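Local coordinates for protein putative peptidase (Chlamydophila abortus, PDB 3CE2) that probably acts as a zinc-dependent oligopeptidase of the M3B family that cuts a variety of small bioactive peptides, at residues Y148-E153 with G571-L576; L208-A213 with L230-R235; R235-R240 with D516-I521; L341-T346 with E437-D442; K364-N369 with N389-L394. All coordinates share one frame; numbering follows the deposited sequence.

Interaction 1 of 5, residues Y148-E153 with G571-L576; sequences YRFYLE and GSDFPL
Phe150 drives its ring edge into the face of Phe574, and this pair is the tight heart of the contact. The two planes stand at 90° with centroids 4.8 Å apart, a T-shaped stack in which Phe150 CE1 sits over the middle of the Phe574 ring and lies 3.6 Å from Phe574 CE1. With CG anti to the backbone N (chi1 177°), the Phe150 ring reaches straight from its helix to the chain before helix 575-581. There the backbone wraps it: Asp573 CA rests over one face, while Gly571 O lies at the edge, near the ring plane.

The looser flank is polar. Extended from the next turn of the helix, the Glu153 chain brings OE2 to the edge of the Phe574 ring, 3.9 Å from Phe574 CE2, in no more than van der Waals contact. Asp573, partly exposed, turns its carboxylate back on its own chain: OD1 accepts from Phe574 N at 2.9 Å, while OD2 forms a salt bridge with Lys581. Ser572 OG bonds to Ser569 O. A T-shaped aromatic pair thus ties the first turn of helix 149-156 to the N-cap residue of helix 575-581, joining the starts of two helices of the largely helical M3 fold.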
# COMPACT_ATOMS: atom_id res chain seq x y z
N TYR A 148 -23.21 10.63 -9.68
CA TYR A 148 -22.57 10.72 -8.37
C TYR A 148 -23.19 9.70 -7.46
O TYR A 148 -23.25 9.89 -6.25
CB TYR A 148 -22.75 12.12 -7.77
CG TYR A 148 -22.39 13.23 -8.73
CD1 TYR A 148 -21.07 13.68 -8.85
CD2 TYR A 148 -23.36 13.81 -9.54
CE1 TYR A 148 -20.72 14.69 -9.74
CE2 TYR A 148 -23.02 14.81 -10.46
CZ TYR A 148 -21.71 15.24 -10.54
OH TYR A 148 -21.41 16.25 -11.43
N ARG A 149 -23.66 8.60 -8.03
CA ARG A 149 -24.36 7.60 -7.23
C ARG A 149 -23.43 6.82 -6.28
O ARG A 149 -23.72 6.67 -5.10
CB ARG A 149 -25.13 6.63 -8.14
CG ARG A 149 -26.49 6.28 -7.61
CD ARG A 149 -26.92 4.89 -8.08
NE ARG A 149 -28.12 4.45 -7.35
CZ ARG A 149 -28.15 3.48 -6.44
NH1 ARG A 149 -29.29 3.19 -5.84
NH2 ARG A 149 -27.06 2.79 -6.13
N PHE A 150 -22.33 6.33 -6.80
CA PHE A 150 -21.41 5.56 -5.99
C PHE A 150 -20.80 6.44 -4.90
O PHE A 150 -20.77 6.07 -3.70
CB PHE A 150 -20.32 4.98 -6.85
CG PHE A 150 -19.30 4.24 -6.08
CD1 PHE A 150 -19.70 3.25 -5.18
CD2 PHE A 150 -17.95 4.51 -6.25
CE1 PHE A 150 -18.77 2.53 -4.46
CE2 PHE A 150 -17.00 3.81 -5.54
CZ PHE A 150 -17.41 2.81 -4.62
N TYR A 151 -20.35 7.61 -5.32
CA TYR A 151 -19.87 8.60 -4.40
C TYR A 151 -20.86 8.77 -3.25
O TYR A 151 -20.48 8.65 -2.09
CB TYR A 151 -19.64 9.93 -5.10
CG TYR A 151 -19.11 10.98 -4.16
CD1 TYR A 151 -17.76 11.05 -3.85
CD2 TYR A 151 -19.97 11.88 -3.54
CE1 TYR A 151 -17.27 11.98 -2.98
CE2 TYR A 151 -19.48 12.81 -2.66
CZ TYR A 151 -18.14 12.85 -2.38
OH TYR A 151 -17.66 13.77 -1.52
N LEU A 152 -22.11 9.04 -3.54
CA LEU A 152 -23.09 9.21 -2.45
C LEU A 152 -23.41 7.91 -1.75
O LEU A 152 -23.73 7.90 -0.58
CB LEU A 152 -24.38 9.78 -2.98
CG LEU A 152 -24.19 11.21 -3.41
CD1 LEU A 152 -25.23 11.54 -4.45
CD2 LEU A 152 -24.34 12.09 -2.17
N GLU A 153 -23.36 6.81 -2.49
CA GLU A 153 -23.67 5.53 -1.91
C GLU A 153 -22.69 5.28 -0.77
O GLU A 153 -23.10 4.92 0.33
CB GLU A 153 -23.57 4.45 -2.95
CG GLU A 153 -23.94 3.09 -2.44
CD GLU A 153 -23.89 2.03 -3.52
OE1 GLU A 153 -23.33 2.32 -4.61
OE2 GLU A 153 -24.41 0.91 -3.29
N GLY A 571 -11.92 4.43 -9.32
CA GLY A 571 -12.68 4.05 -8.14
C GLY A 571 -14.18 4.15 -8.38
O GLY A 571 -14.91 4.64 -7.52
N SER A 572 -14.65 3.67 -9.54
CA SER A 572 -16.06 3.83 -9.92
C SER A 572 -17.04 2.89 -9.21
O SER A 572 -18.25 3.03 -9.33
CB SER A 572 -16.23 3.69 -11.43
OG SER A 572 -15.53 2.57 -11.92
N ASP A 573 -16.52 1.95 -8.45
CA ASP A 573 -17.39 1.06 -7.73
C ASP A 573 -16.59 0.53 -6.55
O ASP A 573 -15.41 0.84 -6.43
CB ASP A 573 -17.78 -0.09 -8.66
CG ASP A 573 -19.12 -0.73 -8.30
OD1 ASP A 573 -19.68 -0.50 -7.20
OD2 ASP A 573 -19.62 -1.49 -9.15
N PHE A 574 -17.23 -0.24 -5.68
CA PHE A 574 -16.51 -0.96 -4.63
C PHE A 574 -15.43 -1.82 -5.23
O PHE A 574 -15.62 -2.41 -6.30
CB PHE A 574 -17.49 -1.80 -3.81
CG PHE A 574 -18.49 -0.96 -3.05
CD1 PHE A 574 -18.06 -0.09 -2.04
CD2 PHE A 574 -19.84 -0.99 -3.39
CE1 PHE A 574 -18.96 0.72 -1.37
CE2 PHE A 574 -20.75 -0.18 -2.69
CZ PHE A 574 -20.31 0.67 -1.70
N PRO A 575 -14.29 -1.91 -4.56
CA PRO A 575 -13.13 -2.63 -5.12
C PRO A 575 -13.38 -4.07 -5.56
O PRO A 575 -12.87 -4.49 -6.60
CB PRO A 575 -12.09 -2.58 -4.00
CG PRO A 575 -12.86 -2.16 -2.73
CD PRO A 575 -14.03 -1.35 -3.21
N LEU A 576 -14.16 -4.84 -4.80
CA LEU A 576 -14.41 -6.23 -5.24
C LEU A 576 -15.26 -6.26 -6.49
O LEU A 576 -15.06 -7.11 -7.37
CB LEU A 576 -15.03 -7.09 -4.15
CG LEU A 576 -14.24 -7.29 -2.85
CD1 LEU A 576 -15.00 -8.18 -1.90
CD2 LEU A 576 -12.78 -7.78 -3.06

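Interaction 2 of 5, residues L208-A213 with L230-R235; sequences LSHALA and LAQCER
Leu208 and Ala231 touch where two consecutive helices, 210-217 and 222-237, run back against each other as an alpha-alpha hairpin. The apolar part is small: Leu208 CD1 lies 3.6 Å from Ala231 CB, and Ala213 CB packs on the folded chain of Gln232, 4.1 Å from Gln232 CG. A bend at chi2 (-47°) turns the Gln232 amide toward segment 208-213, where NE2 sits 4.0 Å from His210 CD2 and OE1 faces the Leu208 methyl.

The polar part gathers at His210. Its ring crosses the Arg235 side chain at about a right angle, with ring and guanidinium planes 72° apart, and the firm partner of His210 NE2 is the hydroxyl of Tyr236. Phe195 joins the two, meeting His210 edge-to-face and Arg235 by a cation-pi contact.

The first helix starts with a cap: Ser209 is the N-cap, and Leu212 N donates to Ser209 OG at 2.9 Å in an almost straight bond of 174°.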
# COMPACT_ATOMS: atom_id res chain seq x y z
N LEU A 208 23.17 -2.81 16.78
CA LEU A 208 21.90 -3.02 16.09
C LEU A 208 20.99 -1.81 16.06
O LEU A 208 21.07 -0.92 16.91
CB LEU A 208 21.13 -4.18 16.73
CG LEU A 208 21.71 -5.57 16.46
CD1 LEU A 208 21.27 -6.55 17.50
CD2 LEU A 208 21.31 -5.99 15.07
N SER A 209 20.12 -1.83 15.07
CA SER A 209 19.13 -0.82 14.88
C SER A 209 18.06 -1.46 14.01
O SER A 209 18.29 -2.51 13.43
CB SER A 209 19.74 0.38 14.16
OG SER A 209 19.52 0.26 12.76
N HIS A 210 16.89 -0.85 13.90
CA HIS A 210 15.91 -1.43 13.01
C HIS A 210 16.45 -1.59 11.60
O HIS A 210 16.33 -2.67 11.00
CB HIS A 210 14.59 -0.65 13.05
CG HIS A 210 13.79 -0.94 14.29
ND1 HIS A 210 13.14 0.04 15.00
CD2 HIS A 210 13.59 -2.09 14.97
CE1 HIS A 210 12.54 -0.50 16.05
NE2 HIS A 210 12.81 -1.79 16.06
N ALA A 211 17.11 -0.56 11.08
CA ALA A 211 17.63 -0.62 9.72
C ALA A 211 18.79 -1.62 9.58
O ALA A 211 18.88 -2.31 8.57
CB ALA A 211 18.02 0.75 9.21
N LEU A 212 19.64 -1.70 10.59
CA LEU A 212 20.70 -2.70 10.58
C LEU A 212 20.15 -4.12 10.68
O LEU A 212 20.61 -5.01 9.97
CB LEU A 212 21.71 -2.45 11.69
CG LEU A 212 22.58 -1.21 11.47
CD1 LEU A 212 23.73 -1.19 12.47
CD2 LEU A 212 23.11 -1.17 10.04
N ALA A 213 19.17 -4.32 11.56
CA ALA A 213 18.52 -5.62 11.70
C ALA A 213 18.02 -6.12 10.36
O ALA A 213 18.16 -7.30 10.05
CB ALA A 213 17.38 -5.59 12.71
N LEU A 230 18.32 -13.22 17.24
CA LEU A 230 18.19 -13.52 18.66
C LEU A 230 18.26 -12.27 19.51
O LEU A 230 17.55 -12.15 20.52
CB LEU A 230 19.25 -14.53 19.11
CG LEU A 230 19.16 -15.94 18.53
CD1 LEU A 230 20.32 -16.77 19.02
CD2 LEU A 230 17.85 -16.61 18.89
N ALA A 231 19.09 -11.31 19.14
CA ALA A 231 19.15 -10.10 19.98
C ALA A 231 17.85 -9.31 19.84
O ALA A 231 17.32 -8.78 20.82
CB ALA A 231 20.36 -9.24 19.66
N GLN A 232 17.31 -9.24 18.61
CA GLN A 232 16.02 -8.60 18.45
C GLN A 232 14.96 -9.25 19.33
O GLN A 232 14.19 -8.55 19.97
CB GLN A 232 15.59 -8.53 17.00
CG GLN A 232 16.37 -7.52 16.18
CD GLN A 232 16.52 -6.14 16.86
OE1 GLN A 232 17.33 -5.95 17.79
NE2 GLN A 232 15.74 -5.17 16.37
N CYS A 233 14.93 -10.58 19.41
CA CYS A 233 13.92 -11.20 20.27
C CYS A 233 14.12 -10.81 21.73
O CYS A 233 13.15 -10.53 22.43
CB CYS A 233 13.95 -12.71 20.14
SG CYS A 233 13.36 -13.35 18.56
N GLU A 234 15.36 -10.81 22.19
CA GLU A 234 15.61 -10.48 23.59
C GLU A 234 15.17 -9.05 23.92
O GLU A 234 14.60 -8.79 24.99
CB GLU A 234 17.06 -10.71 23.94
CG GLU A 234 17.33 -12.14 24.29
CD GLU A 234 18.80 -12.51 24.17
OE1 GLU A 234 19.65 -11.81 24.76
OE2 GLU A 234 19.11 -13.52 23.49
N ARG A 235 15.39 -8.13 22.99
CA ARG A 235 14.97 -6.75 23.18
C ARG A 235 13.49 -6.68 23.54
O ARG A 235 13.11 -6.03 24.50
CB ARG A 235 15.28 -5.86 21.95
CG ARG A 235 15.13 -4.37 22.31
CD ARG A 235 15.77 -3.38 21.36
NE ARG A 235 14.81 -2.97 20.36
CZ ARG A 235 14.28 -1.75 20.29
NH1 ARG A 235 14.65 -0.82 21.14
NH2 ARG A 235 13.39 -1.49 19.36

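Interaction 3 of 5, residues R235-R240 with D516-I521; sequences RYHSYR and DVLSNI
The side chains of His237 and Leu518 cross at about a right angle at the C-terminal part of helix 222-237, where a type I beta turn runs from His237 to Arg240 against a second type I turn, Asp516 to Ser519, in the loop ahead of helix 536-553. From its CB outward, His237 first touches both neighbours, with CB 4.0 Å from Leu518 CD1 and 4.2 Å from Ile521 CG1. CG anti to the backbone N (chi1 171°) lays the ring across the leucine. Along the ring, ND1 comes 3.7 Å from Leu518 CD2, CE1 lies 3.9 Å from that same methyl, and ring atom CD2 meets Leu518 CD1 instead. The result is a CH-pi contact, with Leu518 CD2 17° off the ring normal. At the tip, NE2 lies near Arg240 NH1 on the opposite face, at an angle too poor for a hydrogen bond. The imidazole is therefore layered between a methyl and a guanidinium, whose positive charge, only weakly paired with Glu494, may make its protonation less favourable.

Ile521 lays its CG1 against the backbone, 3.7 Å from His237 CA, and its CD1 meets Arg240 CB. At the start of segment 516-521, Asp516 OD2 bonds to ND1 of His312, a zinc ligand. His237 O takes two bonds from Arg240, the backbone N that closes the turn and side-chain NH1; they arrive from opposite faces of the carbonyl plane, NH1 at 2.9 Å and 160°.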
# COMPACT_ATOMS: atom_id res chain seq x y z
N ARG A 235 15.39 -8.13 22.99
CA ARG A 235 14.97 -6.75 23.18
C ARG A 235 13.49 -6.68 23.54
O ARG A 235 13.11 -6.03 24.50
CB ARG A 235 15.28 -5.86 21.95
CG ARG A 235 15.13 -4.37 22.31
CD ARG A 235 15.77 -3.38 21.36
NE ARG A 235 14.81 -2.97 20.36
CZ ARG A 235 14.28 -1.75 20.29
NH1 ARG A 235 14.65 -0.82 21.14
NH2 ARG A 235 13.39 -1.49 19.36
N TYR A 236 12.64 -7.37 22.77
CA TYR A 236 11.21 -7.27 22.99
C TYR A 236 10.75 -8.12 24.16
O TYR A 236 9.86 -7.75 24.94
CB TYR A 236 10.45 -7.58 21.70
CG TYR A 236 10.60 -6.43 20.71
CD1 TYR A 236 9.64 -5.41 20.65
CD2 TYR A 236 11.72 -6.34 19.89
CE1 TYR A 236 9.79 -4.36 19.79
CE2 TYR A 236 11.85 -5.30 19.00
CZ TYR A 236 10.90 -4.30 18.97
OH TYR A 236 11.05 -3.25 18.10
N HIS A 237 11.34 -9.29 24.28
CA HIS A 237 10.93 -10.20 25.31
C HIS A 237 11.03 -9.51 26.66
O HIS A 237 10.15 -9.63 27.51
CB HIS A 237 11.81 -11.44 25.26
CG HIS A 237 11.62 -12.35 26.42
ND1 HIS A 237 10.45 -13.08 26.60
CD2 HIS A 237 12.42 -12.63 27.48
CE1 HIS A 237 10.56 -13.79 27.71
NE2 HIS A 237 11.73 -13.52 28.27
N SER A 238 12.09 -8.74 26.87
CA SER A 238 12.23 -8.09 28.16
C SER A 238 11.19 -6.98 28.47
O SER A 238 11.04 -6.58 29.60
CB SER A 238 13.66 -7.61 28.37
OG SER A 238 14.08 -6.87 27.25
N TYR A 239 10.45 -6.50 27.48
CA TYR A 239 9.34 -5.57 27.77
C TYR A 239 7.99 -6.18 27.37
O TYR A 239 7.01 -5.47 27.07
CB TYR A 239 9.60 -4.17 27.17
CG TYR A 239 10.69 -3.46 27.92
CD1 TYR A 239 10.40 -2.74 29.07
CD2 TYR A 239 12.01 -3.57 27.53
CE1 TYR A 239 11.41 -2.12 29.82
CE2 TYR A 239 13.02 -2.95 28.26
CZ TYR A 239 12.72 -2.24 29.41
OH TYR A 239 13.71 -1.62 30.14
N ARG A 240 7.93 -7.51 27.41
CA ARG A 240 6.77 -8.26 26.95
C ARG A 240 5.46 -7.91 27.67
O ARG A 240 4.42 -7.83 27.03
CB ARG A 240 7.06 -9.76 26.97
CG ARG A 240 7.28 -10.37 28.35
CD ARG A 240 7.76 -11.83 28.26
NE ARG A 240 8.02 -12.42 29.57
CZ ARG A 240 9.12 -12.19 30.30
NH1 ARG A 240 10.08 -11.38 29.83
NH2 ARG A 240 9.26 -12.76 31.49
N ASP A 516 13.27 -20.89 17.63
CA ASP A 516 14.19 -20.54 18.69
C ASP A 516 13.34 -20.24 19.91
O ASP A 516 12.13 -20.18 19.81
CB ASP A 516 15.06 -19.36 18.30
CG ASP A 516 16.08 -19.74 17.26
OD1 ASP A 516 17.24 -20.07 17.63
OD2 ASP A 516 15.72 -19.71 16.07
N VAL A 517 13.96 -20.09 21.08
CA VAL A 517 13.18 -20.02 22.32
C VAL A 517 12.32 -18.76 22.41
O VAL A 517 11.32 -18.76 23.10
CB VAL A 517 14.07 -20.18 23.59
CG1 VAL A 517 14.71 -21.53 23.60
CG2 VAL A 517 15.18 -19.12 23.62
N LEU A 518 12.69 -17.69 21.71
CA LEU A 518 11.92 -16.46 21.80
C LEU A 518 11.18 -16.11 20.52
O LEU A 518 10.64 -15.00 20.37
CB LEU A 518 12.83 -15.32 22.24
CG LEU A 518 13.26 -15.58 23.69
CD1 LEU A 518 14.19 -14.50 24.21
CD2 LEU A 518 12.03 -15.78 24.65
N SER A 519 11.14 -17.05 19.60
CA SER A 519 10.61 -16.78 18.27
C SER A 519 9.19 -16.27 18.32
O SER A 519 8.77 -15.49 17.46
CB SER A 519 10.67 -18.04 17.41
OG SER A 519 12.02 -18.28 17.08
N ASN A 520 8.46 -16.69 19.33
CA ASN A 520 7.07 -16.33 19.41
C ASN A 520 6.84 -14.96 20.03
O ASN A 520 5.72 -14.65 20.44
CB ASN A 520 6.34 -17.38 20.23
CG ASN A 520 6.81 -17.42 21.66
OD1 ASN A 520 8.00 -17.34 21.94
ND2 ASN A 520 5.86 -17.55 22.57
N ILE A 521 7.89 -14.15 20.14
CA ILE A 521 7.75 -12.80 20.69
C ILE A 521 7.50 -11.82 19.54
O ILE A 521 7.22 -10.65 19.78
CB ILE A 521 9.00 -12.37 21.52
CG1 ILE A 521 8.69 -11.25 22.50
CG2 ILE A 521 10.13 -11.90 20.62
CD1 ILE A 521 7.39 -11.43 23.26

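Interaction 4 of 5, residues L341-T346 with E437-D442; sequences LSPLGT and EMLLMD
Leu341, the first residue along 341-346, meets Leu439 of helix 431-447 through one branch: the two side chains cross obliquely, and Leu341 CD2 lies 3.7 Å from Leu439 CG. The same methyl also touches Leu439 CB and CD2, and it faces the backbone where the helix continues to Leu440. Leu341 also packs on Ile349 and Leu352 of helix 345-357.

Next to touch is Pro343, in the middle of the short 3-10 segment 342-344. Its ring slides past Leu439 in the opposite direction, bringing CG to 3.9 Å from Leu439 CD1; this edge is the less covered one, and the ring also leans on Ile552 of helix 536-553. Leu344 shares the CD2 branch with Leu341, its CG 3.5 Å from Leu439 CD2.

All three therefore converge on one side chain. Leu439, with CG anti to the backbone N (chi1 -170°), extends toward the 341-344 turn and divides its methyls, CD1 to the proline, CD2 to the two leucines. No hydrogen bond crosses between the two segments; the contact is apolar throughout. On the same helix Glu437 points away from it, and its OE2 is hydrogen-bonded to ND1 of His402, which binds zinc with His406 and Glu430. The contact thus packs the 341-344 turn on the helix that directly follows Glu430, next to the HExxH zinc site characteristic of M3 peptidases.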
# COMPACT_ATOMS: atom_id res chain seq x y z
N LEU A 341 7.59 -5.98 -20.51
CA LEU A 341 6.18 -5.80 -20.27
C LEU A 341 5.34 -6.07 -21.51
O LEU A 341 4.11 -5.93 -21.47
CB LEU A 341 5.91 -4.41 -19.71
CG LEU A 341 6.67 -4.06 -18.42
CD1 LEU A 341 6.16 -2.75 -17.85
CD2 LEU A 341 6.55 -5.16 -17.38
N SER A 342 5.99 -6.49 -22.61
CA SER A 342 5.24 -6.71 -23.87
C SER A 342 3.94 -7.53 -23.77
O SER A 342 2.99 -7.29 -24.51
CB SER A 342 6.14 -7.22 -25.02
OG SER A 342 6.71 -8.49 -24.73
N PRO A 343 3.87 -8.51 -22.85
CA PRO A 343 2.56 -9.15 -22.74
C PRO A 343 1.43 -8.20 -22.34
O PRO A 343 0.26 -8.58 -22.38
CB PRO A 343 2.77 -10.21 -21.66
CG PRO A 343 4.24 -10.47 -21.70
CD PRO A 343 4.86 -9.13 -21.97
N LEU A 344 1.75 -6.97 -21.94
CA LEU A 344 0.69 -6.01 -21.63
C LEU A 344 0.22 -5.30 -22.88
O LEU A 344 -0.69 -4.45 -22.84
CB LEU A 344 1.17 -5.01 -20.59
CG LEU A 344 1.51 -5.61 -19.23
CD1 LEU A 344 1.82 -4.51 -18.26
CD2 LEU A 344 0.37 -6.44 -18.71
N GLY A 345 0.82 -5.66 -24.01
CA GLY A 345 0.36 -5.14 -25.28
C GLY A 345 1.12 -3.94 -25.80
O GLY A 345 1.62 -3.11 -25.03
N THR A 346 1.19 -3.85 -27.12
CA THR A 346 1.84 -2.75 -27.82
C THR A 346 1.44 -1.40 -27.25
O THR A 346 2.28 -0.53 -27.04
CB THR A 346 1.48 -2.79 -29.33
OG1 THR A 346 1.98 -4.00 -29.88
CG2 THR A 346 2.11 -1.64 -30.08
N GLU A 437 6.24 -5.52 -11.45
CA GLU A 437 7.46 -6.09 -10.88
C GLU A 437 7.55 -7.53 -11.31
O GLU A 437 8.58 -7.97 -11.77
CB GLU A 437 7.43 -6.08 -9.37
CG GLU A 437 7.95 -4.82 -8.72
CD GLU A 437 7.51 -4.71 -7.26
OE1 GLU A 437 8.02 -5.48 -6.42
OE2 GLU A 437 6.64 -3.86 -6.96
N MET A 438 6.46 -8.27 -11.12
CA MET A 438 6.42 -9.72 -11.36
C MET A 438 6.64 -10.08 -12.82
O MET A 438 7.42 -10.96 -13.14
CB MET A 438 5.12 -10.31 -10.83
CG MET A 438 5.02 -10.24 -9.30
SD MET A 438 6.15 -11.41 -8.50
CE MET A 438 6.83 -10.42 -7.18
N LEU A 439 5.95 -9.38 -13.70
CA LEU A 439 6.13 -9.52 -15.13
C LEU A 439 7.59 -9.32 -15.52
O LEU A 439 8.13 -10.10 -16.29
CB LEU A 439 5.27 -8.47 -15.83
CG LEU A 439 5.12 -8.56 -17.36
CD1 LEU A 439 5.12 -10.02 -17.89
CD2 LEU A 439 3.86 -7.79 -17.78
N LEU A 440 8.21 -8.26 -15.02
CA LEU A 440 9.61 -7.98 -15.35
C LEU A 440 10.51 -9.20 -15.02
O LEU A 440 11.22 -9.70 -15.89
CB LEU A 440 10.07 -6.73 -14.62
CG LEU A 440 11.57 -6.46 -14.56
CD1 LEU A 440 12.05 -5.89 -15.86
CD2 LEU A 440 11.89 -5.49 -13.43
N MET A 441 10.46 -9.66 -13.78
CA MET A 441 11.15 -10.89 -13.38
C MET A 441 10.75 -12.11 -14.24
O MET A 441 11.61 -12.86 -14.71
CB MET A 441 10.93 -11.19 -11.90
CG MET A 441 11.75 -10.34 -10.93
SD MET A 441 11.14 -10.57 -9.23
CE MET A 441 11.79 -9.10 -8.45
N ASP A 442 9.47 -12.32 -14.46
CA ASP A 442 9.06 -13.39 -15.34
C ASP A 442 9.75 -13.35 -16.70
O ASP A 442 10.27 -14.36 -17.18
CB ASP A 442 7.57 -13.38 -15.56
CG ASP A 442 7.10 -14.59 -16.32
OD1 ASP A 442 7.10 -15.67 -15.70
OD2 ASP A 442 6.74 -14.48 -17.52

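Interaction 5 of 5, residues K364-N369 with N389-L394; sequences KYENLN and NYTGTL
Lys364 O takes the hydrogen bond that joins the two loops: Tyr390 N donates to it at 2.8 Å and 157°, lying in the carbonyl plane. The bond lies just past the ends of the parallel strands 362-363 and 385-387.

Around it, Tyr365 and Tyr390 lie side by side, pointing the same way. Tyr365 CE1 is 4.0 Å from Tyr390 CD2, and Tyr390 O sits at the edge of the Tyr365 ring, 3.7 Å from Tyr365 CD1. Phe330 meets the Tyr390 ring edge-to-face and takes Lys364 in a cation-pi contact, while Tyr390 OH bonds to Tyr328 O.

Toward solvent, Glu366 crosses the Asn389 side chain at about a right angle, its CG against OD1, with carboxylate and amide planes 54° apart. Asn389 ND2 is held by the carbonyls of Arg371 and Gly373, which fixes the amide. The one hydrogen bond between the loops is thus a backbone bond, and the side chains' polar ends mostly serve other partners, so the contact probably owes little to ionisation.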
# COMPACT_ATOMS: atom_id res chain seq x y z
N LYS A 364 14.42 11.96 -13.71
CA LYS A 364 15.27 10.76 -13.66
C LYS A 364 16.30 10.55 -12.55
O LYS A 364 16.47 9.43 -12.06
CB LYS A 364 16.01 10.60 -14.99
CG LYS A 364 15.10 10.36 -16.16
CD LYS A 364 15.89 10.20 -17.43
CE LYS A 364 15.08 10.60 -18.61
NZ LYS A 364 15.90 11.53 -19.41
N TYR A 365 17.04 11.60 -12.19
CA TYR A 365 18.32 11.39 -11.50
C TYR A 365 18.45 12.16 -10.20
O TYR A 365 17.71 13.09 -9.93
CB TYR A 365 19.48 11.82 -12.39
CG TYR A 365 19.64 11.11 -13.71
CD1 TYR A 365 19.89 9.74 -13.76
CD2 TYR A 365 19.62 11.82 -14.90
CE1 TYR A 365 20.07 9.09 -15.00
CE2 TYR A 365 19.80 11.19 -16.14
CZ TYR A 365 20.03 9.82 -16.19
OH TYR A 365 20.18 9.20 -17.41
N GLU A 366 19.46 11.79 -9.40
CA GLU A 366 19.70 12.48 -8.14
C GLU A 366 20.18 13.88 -8.43
O GLU A 366 20.92 14.09 -9.38
CB GLU A 366 20.75 11.75 -7.31
CG GLU A 366 20.18 10.70 -6.38
CD GLU A 366 21.23 9.72 -5.87
OE1 GLU A 366 22.39 9.77 -6.34
OE2 GLU A 366 20.89 8.89 -4.99
N ASN A 367 19.74 14.85 -7.63
CA ASN A 367 20.47 16.10 -7.55
C ASN A 367 20.47 16.59 -6.12
O ASN A 367 19.74 16.06 -5.26
CB ASN A 367 19.93 17.16 -8.52
CG ASN A 367 18.47 17.52 -8.27
OD1 ASN A 367 17.60 17.18 -9.08
ND2 ASN A 367 18.20 18.22 -7.17
N LEU A 368 21.28 17.60 -5.84
CA LEU A 368 21.44 18.05 -4.48
C LEU A 368 20.06 18.35 -3.90
O LEU A 368 19.32 19.14 -4.45
CB LEU A 368 22.32 19.30 -4.43
CG LEU A 368 22.62 19.77 -3.00
CD1 LEU A 368 23.73 18.92 -2.36
CD2 LEU A 368 22.96 21.23 -3.03
N ASN A 369 19.72 17.67 -2.80
CA ASN A 369 18.49 17.95 -2.07
C ASN A 369 17.15 17.59 -2.74
O ASN A 369 16.08 18.05 -2.30
CB ASN A 369 18.48 19.40 -1.60
CG ASN A 369 19.56 19.66 -0.56
OD1 ASN A 369 20.22 20.69 -0.60
ND2 ASN A 369 19.74 18.73 0.38
N ASN A 389 15.22 8.31 -8.49
CA ASN A 389 16.61 8.65 -8.16
C ASN A 389 17.51 7.61 -8.83
O ASN A 389 18.18 6.81 -8.19
CB ASN A 389 16.80 8.69 -6.64
CG ASN A 389 16.40 10.04 -6.06
OD1 ASN A 389 17.11 11.04 -6.22
ND2 ASN A 389 15.24 10.08 -5.40
N TYR A 390 17.47 7.63 -10.16
CA TYR A 390 17.93 6.49 -10.94
C TYR A 390 19.43 6.30 -10.77
O TYR A 390 20.18 7.22 -11.04
CB TYR A 390 17.56 6.66 -12.42
CG TYR A 390 17.92 5.42 -13.18
CD1 TYR A 390 17.11 4.30 -13.10
CD2 TYR A 390 19.11 5.34 -13.90
CE1 TYR A 390 17.47 3.11 -13.75
CE2 TYR A 390 19.47 4.17 -14.56
CZ TYR A 390 18.65 3.05 -14.47
OH TYR A 390 18.98 1.87 -15.12
N THR A 391 19.86 5.12 -10.33
CA THR A 391 21.30 4.90 -10.09
C THR A 391 21.94 3.82 -10.99
O THR A 391 23.16 3.74 -11.08
CB THR A 391 21.67 4.63 -8.57
OG1 THR A 391 20.86 3.58 -8.02
CG2 THR A 391 21.49 5.90 -7.74
N GLY A 392 21.12 3.01 -11.66
CA GLY A 392 21.65 2.10 -12.67
C GLY A 392 21.65 0.63 -12.33
O GLY A 392 22.18 -0.17 -13.10
N THR A 393 21.05 0.25 -11.21
CA THR A 393 21.06 -1.16 -10.78
C THR A 393 19.78 -1.86 -11.21
O THR A 393 18.80 -1.22 -11.62
CB THR A 393 21.14 -1.28 -9.23
OG1 THR A 393 19.91 -0.81 -8.65
CG2 THR A 393 22.33 -0.46 -8.63
N LEU A 394 19.76 -3.18 -11.07
CA LEU A 394 18.56 -3.95 -11.36
C LEU A 394 17.40 -3.54 -10.44
O LEU A 394 16.25 -3.47 -10.88
CB LEU A 394 18.83 -5.45 -11.25
CG LEU A 394 17.71 -6.39 -11.74
CD1 LEU A 394 17.41 -6.18 -13.23
CD2 LEU A 394 18.01 -7.86 -11.45

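Interactions 2 and 3 are neighbours, their centres about 11 Å apart: both use helix 222-237, share Arg235, and touch where Cys233 packs on Leu518. The first is buried and mixes apolar and polar contacts; the second, at the helix end, is more open and relies on CH-pi packing. Interaction 4 is buried and wholly apolar, while interaction 5, nested within its chain loop with nearest atoms about 5 Å away, is a surface contact and the one with a clear hydrogen bond across its segments. Interaction 1 closes the longest chain loop, enclosing all the others, and stands across the chain's centre from interactions 2, 3 and 5; it is partly buried and aromatic.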